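Local atomic coordinates of putative surface-anchored fimbrial subunit (Corynebacterium diphtheriae, PDB entry 3HR6), a protein that forms the shaft of a bacterial surface pilus as its major pilin, built of tandem Ig-like modules stabilized by isopeptide and disulfide bonds. Residues R4-P16 against L132-L144. Residues are numbered along the deposited sequence; the frame is centred on the assembly and turned at random.
Sequences RTSIAVHALMGLP and LQDVHVYPKHQAL
H10 and H136 join ring to ring across two parallel strands, 5-13 and 131-143, whose backbones pair from S6 N to Q133 O and on to G14 N to H141 O, with a gap where P139, lacking an N-H, sets its CD against H10 O. Beginning at CB, which rests 3.6 Å from V137 O, the H10 side chain runs beside that of Y138. Its CG, set anti to the carbonyl carbon (chi1 -54°), packs on Y138 CE1. CD2 lies 3.3 Å from the same Y138 CE1, the two rings close to parallel but offset so far that they hardly cover one another. CE1 lies near H136 ND1, and at the tip NE2 meets that nitrogen at 2.8 Å in a nearly straight hydrogen bond (167°). The imidazoles touch rim to rim, their planes only 10° apart, and either may donate; histidine suits both places because its ring nitrogens can donate or accept a hydrogen bond. H10 ND1 bonds G87 O, so the ring is held from two sides.

A8, on the same sheet face as H136, is small enough for its CB to come within 3.3 Å of H136 ND1, obliquely to the ring. Farther back, S6 OG reaches D134 OD1 (2.7 Å) on its anti lone pair, and a water links OG to V135 O. Beyond the break, Q142 NE2 bonds G14 O (2.9 Å), while G14's backbone is turned where a side chain would strike the preceding carbonyl.

On the opposite face, V9 CG1 meets P139 CG at 3.8 Å, and I7, V9 and P139 pack against strand 38-44. Strand 5-13 lies between 131-143 and antiparallel 89-94 in the N-terminal pilin domain, and 117-124 pairs antiparallel with 131-143.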
loop_
_atom_site.group_PDB
_atom_site.type_symbol
_atom_site.label_atom_id
_atom_site.label_comp_id
_atom_site.label_asym_id
_atom_site.label_seq_id
_atom_site.Cartn_x
_atom_site.Cartn_y
_atom_site.Cartn_z
ATOM N N ARG A 4 -20.139 -32.058 -27.199
ATOM C CA ARG A 4 -19.158 -31.230 -26.406
ATOM C C ARG A 4 -19.681 -29.816 -26.133
ATOM O O ARG A 4 -20.232 -29.153 -27.008
ATOM C CB ARG A 4 -17.779 -31.215 -27.066
ATOM C CG ARG A 4 -17.274 -32.654 -27.192
ATOM C CD ARG A 4 -15.775 -32.794 -27.187
ATOM N NE ARG A 4 -15.137 -32.523 -25.896
ATOM C CZ ARG A 4 -15.218 -33.307 -24.817
ATOM N NH1 ARG A 4 -15.968 -34.406 -24.817
ATOM N NH2 ARG A 4 -14.561 -32.969 -23.713
ATOM N N THR A 5 -19.468 -29.373 -24.903
ATOM C CA THR A 5 -20.164 -28.222 -24.375
ATOM C C THR A 5 -19.131 -27.171 -23.972
ATOM O O THR A 5 -17.934 -27.437 -23.994
ATOM C CB THR A 5 -21.065 -28.681 -23.190
ATOM O OG1 THR A 5 -22.127 -27.746 -22.970
ATOM C CG2 THR A 5 -20.253 -28.870 -21.917
ATOM N N SER A 6 -19.601 -25.977 -23.634
ATOM C CA SER A 6 -18.709 -24.951 -23.095
ATOM C C SER A 6 -19.455 -24.104 -22.079
ATOM O O SER A 6 -20.680 -24.013 -22.123
ATOM C CB SER A 6 -18.105 -24.068 -24.189
ATOM O OG SER A 6 -19.077 -23.251 -24.808
ATOM N N ILE A 7 -18.693 -23.554 -21.137
ATOM C CA ILE A 7 -19.190 -22.579 -20.167
ATOM C C ILE A 7 -18.424 -21.285 -20.349
ATOM O O ILE A 7 -17.203 -21.241 -20.194
ATOM C CB ILE A 7 -19.113 -23.103 -18.721
ATOM C CG1 ILE A 7 -19.994 -24.346 -18.567
ATOM C CG2 ILE A 7 -19.590 -22.021 -17.735
ATOM C CD1 ILE A 7 -19.586 -25.244 -17.438
ATOM N N ALA A 8 -19.164 -20.222 -20.672
ATOM C CA ALA A 8 -18.624 -18.883 -20.799
ATOM C C ALA A 8 -18.977 -18.134 -19.519
ATOM O O ALA A 8 -20.178 -17.872 -19.257
ATOM C CB ALA A 8 -19.249 -18.213 -21.998
ATOM N N VAL A 9 -17.961 -17.810 -18.723
ATOM C CA VAL A 9 -18.156 -17.058 -17.489
ATOM C C VAL A 9 -17.936 -15.574 -17.763
ATOM O O VAL A 9 -16.842 -15.158 -18.117
ATOM C CB VAL A 9 -17.188 -17.500 -16.359
ATOM C CG1 VAL A 9 -17.511 -16.758 -15.086
ATOM C CG2 VAL A 9 -17.246 -19.006 -16.128
ATOM N N HIS A 10 -18.975 -14.784 -17.500
ATOM C CA HIS A 10 -18.905 -13.331 -17.559
ATOM C C HIS A 10 -18.936 -12.744 -16.149
ATOM O O HIS A 10 -19.926 -12.865 -15.434
ATOM C CB HIS A 10 -20.092 -12.803 -18.365
ATOM C CG HIS A 10 -20.238 -13.412 -19.720
ATOM N ND1 HIS A 10 -19.457 -13.035 -20.793
ATOM C CD2 HIS A 10 -21.051 -14.392 -20.174
ATOM C CE1 HIS A 10 -19.812 -13.734 -21.856
ATOM N NE2 HIS A 10 -20.774 -14.567 -21.507
ATOM N N ALA A 11 -17.877 -12.051 -15.763
ATOM C CA ALA A 11 -17.737 -11.546 -14.433
ATOM C C ALA A 11 -18.329 -10.162 -14.379
ATOM O O ALA A 11 -17.771 -9.232 -14.936
ATOM C CB ALA A 11 -16.256 -11.507 -14.060
ATOM N N LEU A 12 -19.483 -10.032 -13.737
ATOM C CA LEU A 12 -20.193 -8.757 -13.663
ATOM C C LEU A 12 -19.888 -8.019 -12.376
ATOM O O LEU A 12 -19.906 -8.619 -11.284
ATOM C CB LEU A 12 -21.694 -9.036 -13.725
ATOM C CG LEU A 12 -22.251 -9.110 -15.137
ATOM C CD1 LEU A 12 -21.378 -9.843 -16.142
ATOM C CD2 LEU A 12 -23.710 -9.576 -15.112
ATOM N N MET A 13 -19.623 -6.723 -12.479
ATOM C CA MET A 13 -19.459 -5.875 -11.303
ATOM C C MET A 13 -20.802 -5.261 -10.916
ATOM O O MET A 13 -21.373 -4.473 -11.686
ATOM C CB MET A 13 -18.443 -4.762 -11.599
ATOM C CG MET A 13 -18.348 -3.732 -10.497
ATOM S SD MET A 13 -17.006 -2.575 -10.704
ATOM C CE MET A 13 -17.454 -1.825 -12.287
ATOM N N GLY A 14 -21.303 -5.579 -9.726
ATOM C CA GLY A 14 -22.563 -4.988 -9.258
ATOM C C GLY A 14 -23.219 -5.857 -8.217
ATOM O O GLY A 14 -22.662 -6.895 -7.836
ATOM N N LEU A 15 -24.387 -5.416 -7.754
ATOM C CA LEU A 15 -25.107 -6.097 -6.691
ATOM C C LEU A 15 -26.249 -6.944 -7.268
ATOM O O LEU A 15 -27.008 -6.467 -8.100
ATOM C CB LEU A 15 -25.628 -5.060 -5.700
ATOM C CG LEU A 15 -24.514 -4.408 -4.885
ATOM C CD1 LEU A 15 -25.008 -3.121 -4.174
ATOM C CD2 LEU A 15 -23.901 -5.396 -3.917
ATOM N N PRO A 16 -26.343 -8.220 -6.839
ATOM C CA PRO A 16 -27.445 -9.069 -7.321
ATOM C C PRO A 16 -28.806 -8.523 -6.896
ATOM O O PRO A 16 -28.912 -7.871 -5.855
ATOM C CB PRO A 16 -27.188 -10.423 -6.651
ATOM C CG PRO A 16 -25.829 -10.376 -6.049
ATOM C CD PRO A 16 -25.330 -8.964 -6.062
ATOM N N LEU A 132 -28.722 -26.314 -25.548
ATOM C CA LEU A 132 -27.746 -25.243 -25.516
ATOM C C LEU A 132 -26.427 -25.872 -25.067
ATOM O O LEU A 132 -26.263 -26.247 -23.899
ATOM C CB LEU A 132 -28.204 -24.169 -24.541
ATOM C CG LEU A 132 -27.429 -22.874 -24.391
ATOM C CD1 LEU A 132 -27.151 -22.217 -25.741
ATOM C CD2 LEU A 132 -28.221 -21.957 -23.465
ATOM N N GLN A 133 -25.503 -25.993 -26.012
ATOM C CA GLN A 133 -24.185 -26.556 -25.746
ATOM C C GLN A 133 -23.238 -25.516 -25.228
ATOM O O GLN A 133 -22.351 -25.844 -24.455
ATOM C CB GLN A 133 -23.576 -27.147 -27.019
ATOM C CG GLN A 133 -24.407 -28.192 -27.689
ATOM C CD GLN A 133 -24.651 -29.409 -26.822
ATOM O OE1 GLN A 133 -23.859 -29.710 -25.930
ATOM N NE2 GLN A 133 -25.735 -30.116 -27.081
ATOM N N ASP A 134 -23.399 -24.271 -25.676
ATOM C CA ASP A 134 -22.560 -23.175 -25.224
ATOM C C ASP A 134 -23.323 -22.331 -24.203
ATOM O O ASP A 134 -24.178 -21.479 -24.533
ATOM C CB ASP A 134 -22.046 -22.402 -26.433
ATOM C CG ASP A 134 -21.339 -23.335 -27.445
ATOM O OD1 ASP A 134 -20.279 -23.920 -27.108
ATOM O OD2 ASP A 134 -21.865 -23.527 -28.551
ATOM N N VAL A 135 -23.005 -22.602 -22.939
ATOM C CA VAL A 135 -23.686 -22.000 -21.811
ATOM C C VAL A 135 -22.963 -20.723 -21.383
ATOM O O VAL A 135 -21.735 -20.617 -21.529
ATOM C CB VAL A 135 -23.799 -23.016 -20.662
ATOM C CG1 VAL A 135 -24.341 -22.368 -19.372
ATOM C CG2 VAL A 135 -24.697 -24.178 -21.128
ATOM N N HIS A 136 -23.749 -19.754 -20.907
ATOM C CA HIS A 136 -23.251 -18.475 -20.354
ATOM C C HIS A 136 -23.766 -18.249 -18.936
ATOM O O HIS A 136 -24.968 -18.460 -18.660
ATOM C CB HIS A 136 -23.724 -17.326 -21.236
ATOM C CG HIS A 136 -23.144 -17.359 -22.607
ATOM N ND1 HIS A 136 -21.980 -16.701 -22.933
ATOM C CD2 HIS A 136 -23.523 -18.028 -23.719
ATOM C CE1 HIS A 136 -21.692 -16.928 -24.204
ATOM N NE2 HIS A 136 -22.607 -17.735 -24.700
ATOM N N VAL A 137 -22.861 -17.813 -18.059
ATOM C CA VAL A 137 -23.181 -17.521 -16.666
ATOM C C VAL A 137 -22.558 -16.194 -16.292
ATOM O O VAL A 137 -21.592 -15.749 -16.909
ATOM C CB VAL A 137 -22.722 -18.625 -15.707
ATOM C CG1 VAL A 137 -23.447 -19.916 -16.065
ATOM C CG2 VAL A 137 -21.225 -18.814 -15.795
ATOM N N TYR A 138 -23.162 -15.559 -15.301
ATOM C CA TYR A 138 -22.977 -14.138 -15.040
ATOM C C TYR A 138 -22.836 -13.855 -13.524
ATOM O O TYR A 138 -23.602 -13.078 -12.952
ATOM C CB TYR A 138 -24.172 -13.366 -15.617
ATOM C CG TYR A 138 -24.319 -13.511 -17.108
ATOM C CD1 TYR A 138 -23.687 -12.627 -17.985
ATOM C CD2 TYR A 138 -25.063 -14.543 -17.644
ATOM C CE1 TYR A 138 -23.808 -12.776 -19.362
ATOM C CE2 TYR A 138 -25.175 -14.715 -19.011
ATOM C CZ TYR A 138 -24.542 -13.829 -19.862
ATOM O OH TYR A 138 -24.649 -14.000 -21.213
ATOM N N PRO A 139 -21.859 -14.476 -12.872
ATOM C CA PRO A 139 -21.610 -14.214 -11.451
ATOM C C PRO A 139 -21.261 -12.731 -11.190
ATOM O O PRO A 139 -20.571 -12.117 -12.009
ATOM C CB PRO A 139 -20.427 -15.124 -11.155
ATOM C CG PRO A 139 -19.702 -15.186 -12.464
ATOM C CD PRO A 139 -20.808 -15.335 -13.454
ATOM N N LYS A 140 -21.784 -12.174 -10.095
ATOM C CA LYS A 140 -21.533 -10.796 -9.692
ATOM C C LYS A 140 -20.454 -10.731 -8.633
ATOM O O LYS A 140 -20.394 -11.558 -7.732
ATOM C CB LYS A 140 -22.802 -10.153 -9.103
ATOM C CG LYS A 140 -23.753 -9.549 -10.108
ATOM C CD LYS A 140 -24.238 -10.474 -11.208
ATOM C CE LYS A 140 -25.580 -11.182 -10.971
ATOM N NZ LYS A 140 -25.979 -11.979 -12.205
ATOM N N HIS A 141 -19.603 -9.725 -8.738
ATOM C CA HIS A 141 -18.637 -9.397 -7.696
ATOM C C HIS A 141 -18.731 -7.909 -7.436
ATOM O O HIS A 141 -19.382 -7.176 -8.174
ATOM C CB HIS A 141 -17.212 -9.753 -8.093
ATOM C CG HIS A 141 -16.714 -8.955 -9.249
ATOM N ND1 HIS A 141 -16.834 -9.380 -10.552
ATOM C CD2 HIS A 141 -16.159 -7.723 -9.299
ATOM C CE1 HIS A 141 -16.357 -8.445 -11.361
ATOM N NE2 HIS A 141 -15.931 -7.434 -10.627
ATOM N N GLN A 142 -18.106 -7.468 -6.350
ATOM C CA GLN A 142 -18.110 -6.055 -5.995
ATOM C C GLN A 142 -16.694 -5.557 -5.925
ATOM O O GLN A 142 -15.802 -6.214 -5.432
ATOM C CB GLN A 142 -18.865 -5.776 -4.683
ATOM C CG GLN A 142 -20.379 -6.075 -4.712
ATOM C CD GLN A 142 -20.737 -7.520 -4.512
ATOM O OE1 GLN A 142 -20.370 -8.136 -3.504
ATOM N NE2 GLN A 142 -21.468 -8.089 -5.477
ATOM N N ALA A 143 -16.505 -4.356 -6.447
ATOM C CA ALA A 143 -15.212 -3.734 -6.461
ATOM C C ALA A 143 -14.809 -3.219 -5.066
ATOM O O ALA A 143 -15.643 -2.884 -4.230
ATOM C CB ALA A 143 -15.216 -2.560 -7.467
ATOM N N LEU A 144 -13.506 -3.162 -4.883
ATOM C CA LEU A 144 -12.854 -2.510 -3.755
ATOM C C LEU A 144 -12.283 -1.179 -4.249
ATOM O O LEU A 144 -11.583 -1.110 -5.273
ATOM C CB LEU A 144 -11.731 -3.379 -3.214
ATOM C CG LEU A 144 -12.241 -4.584 -2.414
ATOM C CD1 LEU A 144 -11.208 -5.713 -2.393
ATOM C CD2 LEU A 144 -12.593 -4.095 -1.039
HETATM O O HOH W 1 -20.190 -20.944 -23.728
#